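Local coordinates for protein adenosine deaminase 1 (Arthrobacter aurescens, PDB 3RYS) that probably catalyses the zinc-dependent hydrolytic deamination of adenine to hypoxanthine and ammonium, a step in purine salvage, at residues A[156-160]-A[161-165]. Sequence-based numbering, arbitrary orientation.
Sequences DQLLA and MHAPI
L158, in the last turn of helix 148-160, packs against M161, A163 and I165 as the chain leaves the helix. Its CB sits 4.1 Å from A163 CB and 4.2 Å from I165 CD1. Beyond CG the two methyls part company: CD1 meets I165 CD1 at 4.1 Å, where the two side chains cross at about a right angle, while CD2 rests on A163 CB at 3.6 Å and, at 4.1 Å, on M161 SD. M161 runs alongside L158 and points the same way; as modelled, with CG between the backbone N and the carbonyl carbon (chi1 63°) and chi2 extended, its chain runs across the end of the helix beside L158. An alanine in place of M161 would lack CG, SD and CE, and would probably leave L158 CD2 without its thioether neighbour. The backbone here closes in a Schellman motif, with H162 at positive phi. A163 N donates to L158 O over 2.9 Å in an essentially straight bond (N-H...O 179°), and H162 N reaches L159 O at 2.8 Å, approaching from above the carbonyl plane (61° out of it). The same L159 O lies over one face of the H162 ring, offset toward its rim. In this TIM-barrel protein the turn begins the return from helix 148-160 to strand 167-171, and the L158 and I165 side chains both touch A140 of strand 135-143, with L158 also packing on L114 and V118 of helix 114-125.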
ATOM      1  N   ASP A 156     -10.540   0.333 -19.235  1.00 17.63           N
ATOM      2  CA  ASP A 156     -11.445  -0.311 -20.183  1.00 18.81           C
ATOM      3  C   ASP A 156     -11.060  -1.762 -20.457  1.00 21.45           C
ATOM      4  O   ASP A 156     -11.921  -2.643 -20.485  1.00 18.62           O
ATOM      5  CB  ASP A 156     -11.466   0.453 -21.506  1.00 19.80           C
ATOM      6  CG  ASP A 156     -12.370   1.662 -21.468  1.00 27.56           C
ATOM      7  OD1 ASP A 156     -13.307   1.691 -20.638  1.00 30.82           O
ATOM      8  OD2 ASP A 156     -12.142   2.584 -22.278  1.00 34.03           O
ATOM      9  N   GLN A 157      -9.771  -2.003 -20.676  1.00 18.40           N
ATOM     10  CA  GLN A 157      -9.301  -3.351 -20.964  1.00 20.74           C
ATOM     11  C   GLN A 157      -9.410  -4.269 -19.755  1.00 24.98           C
ATOM     12  O   GLN A 157      -9.741  -5.443 -19.901  1.00 27.62           O
ATOM     13  CB  GLN A 157      -7.876  -3.338 -21.511  1.00 20.78           C
ATOM     14  CG  GLN A 157      -7.812  -3.597 -23.002  1.00 28.13           C
ATOM     15  CD  GLN A 157      -7.974  -5.070 -23.341  1.00 31.27           C
ATOM     16  OE1 GLN A 157      -7.177  -5.906 -22.917  1.00 38.44           O
ATOM     17  NE2 GLN A 157      -9.002  -5.391 -24.115  1.00 27.29           N
ATOM     18  N   LEU A 158      -9.134  -3.736 -18.569  1.00 19.18           N
ATOM     19  CA  LEU A 158      -9.335  -4.495 -17.340  1.00 19.11           C
ATOM     20  C   LEU A 158     -10.788  -4.929 -17.205  1.00 20.04           C
ATOM     21  O   LEU A 158     -11.076  -6.091 -16.923  1.00 22.43           O
ATOM     22  CB  LEU A 158      -8.914  -3.679 -16.121  1.00 17.52           C
ATOM     23  CG  LEU A 158      -7.401  -3.533 -15.982  1.00 20.37           C
ATOM     24  CD1 LEU A 158      -7.047  -2.624 -14.818  1.00 19.28           C
ATOM     25  CD2 LEU A 158      -6.758  -4.902 -15.823  1.00 16.68           C
ATOM     26  N   LEU A 159     -11.702  -3.991 -17.420  1.00 18.31           N
ATOM     27  CA  LEU A 159     -13.125  -4.292 -17.376  1.00 20.49           C
ATOM     28  C   LEU A 159     -13.503  -5.361 -18.398  1.00 22.82           C
ATOM     29  O   LEU A 159     -14.075  -6.394 -18.049  1.00 22.50           O
ATOM     30  CB  LEU A 159     -13.946  -3.027 -17.622  1.00 19.68           C
ATOM     31  CG  LEU A 159     -13.918  -1.982 -16.506  1.00 21.01           C
ATOM     32  CD1 LEU A 159     -14.936  -0.887 -16.785  1.00 25.22           C
ATOM     33  CD2 LEU A 159     -14.176  -2.628 -15.147  1.00 14.52           C
ATOM     34  N   ALA A 160     -13.179  -5.098 -19.661  1.00 25.39           N
ATOM     35  CA  ALA A 160     -13.492  -6.008 -20.761  1.00 25.38           C
ATOM     36  C   ALA A 160     -13.013  -7.437 -20.497  1.00 27.66           C
ATOM     37  O   ALA A 160     -13.716  -8.403 -20.804  1.00 29.17           O
ATOM     38  CB  ALA A 160     -12.898  -5.484 -22.065  1.00 19.31           C
ATOM     39  N   MET A 161     -11.817  -7.564 -19.933  1.00 22.08           N
ATOM     40  CA  MET A 161     -11.228  -8.875 -19.681  1.00 26.96           C
ATOM     41  C   MET A 161     -11.693  -9.450 -18.348  1.00 27.43           C
ATOM     42  O   MET A 161     -11.305 -10.560 -17.966  1.00 22.18           O
ATOM     43  CB  MET A 161      -9.696  -8.804 -19.723  1.00 27.01           C
ATOM     44  CG  MET A 161      -9.073  -7.922 -18.645  1.00 26.56           C
ATOM     45  SD  MET A 161      -7.334  -7.522 -18.958  1.00 36.75           S
ATOM     46  CE  MET A 161      -6.496  -8.752 -17.955  1.00 17.20           C
ATOM     47  N   HIS A 162     -12.526  -8.692 -17.644  1.00 24.01           N
ATOM     48  CA  HIS A 162     -13.027  -9.119 -16.345  1.00 25.70           C
ATOM     49  C   HIS A 162     -11.887  -9.387 -15.361  1.00 25.58           C
ATOM     50  O   HIS A 162     -11.853 -10.432 -14.706  1.00 23.13           O
ATOM     51  CB  HIS A 162     -13.888 -10.377 -16.491  1.00 27.29           C
ATOM     52  CG  HIS A 162     -15.167 -10.157 -17.240  1.00 35.15           C
ATOM     53  ND1 HIS A 162     -15.364 -10.613 -18.525  1.00 32.26           N
ATOM     54  CD2 HIS A 162     -16.316  -9.539 -16.876  1.00 37.18           C
ATOM     55  CE1 HIS A 162     -16.580 -10.281 -18.925  1.00 33.14           C
ATOM     56  NE2 HIS A 162     -17.177  -9.630 -17.944  1.00 43.61           N
ATOM     57  N   ALA A 163     -10.949  -8.452 -15.263  1.00 20.23           N
ATOM     58  CA  ALA A 163      -9.860  -8.595 -14.307  1.00 22.14           C
ATOM     59  C   ALA A 163     -10.418  -8.577 -12.892  1.00 22.68           C
ATOM     60  O   ALA A 163     -11.279  -7.756 -12.579  1.00 23.69           O
ATOM     61  CB  ALA A 163      -8.835  -7.491 -14.489  1.00 20.93           C
ATOM     62  N   PRO A 164      -9.927  -9.489 -12.034  1.00 23.66           N
ATOM     63  CA  PRO A 164     -10.374  -9.649 -10.643  1.00 19.83           C
ATOM     64  C   PRO A 164      -9.977  -8.477  -9.750  1.00 20.08           C
ATOM     65  O   PRO A 164      -9.365  -8.692  -8.700  1.00 16.20           O
ATOM     66  CB  PRO A 164      -9.639 -10.915 -10.176  1.00 18.02           C
ATOM     67  CG  PRO A 164      -9.131 -11.571 -11.407  1.00 15.84           C
ATOM     68  CD  PRO A 164      -8.897 -10.477 -12.393  1.00 22.96           C
ATOM     69  N   ILE A 165     -10.323  -7.257 -10.150  1.00 18.98           N
ATOM     70  CA  ILE A 165     -10.022  -6.087  -9.335  1.00 17.71           C
ATOM     71  C   ILE A 165     -11.235  -5.670  -8.510  1.00 19.37           C
ATOM     72  O   ILE A 165     -12.371  -5.730  -8.984  1.00 21.33           O
ATOM     73  CB  ILE A 165      -9.519  -4.896 -10.189  1.00 17.87           C
ATOM     74  CG1 ILE A 165     -10.545  -4.517 -11.260  1.00 20.54           C
ATOM     75  CG2 ILE A 165      -8.188  -5.229 -10.834  1.00 16.30           C
ATOM     76  CD1 ILE A 165     -10.115  -3.352 -12.132  1.00 15.71           C
TER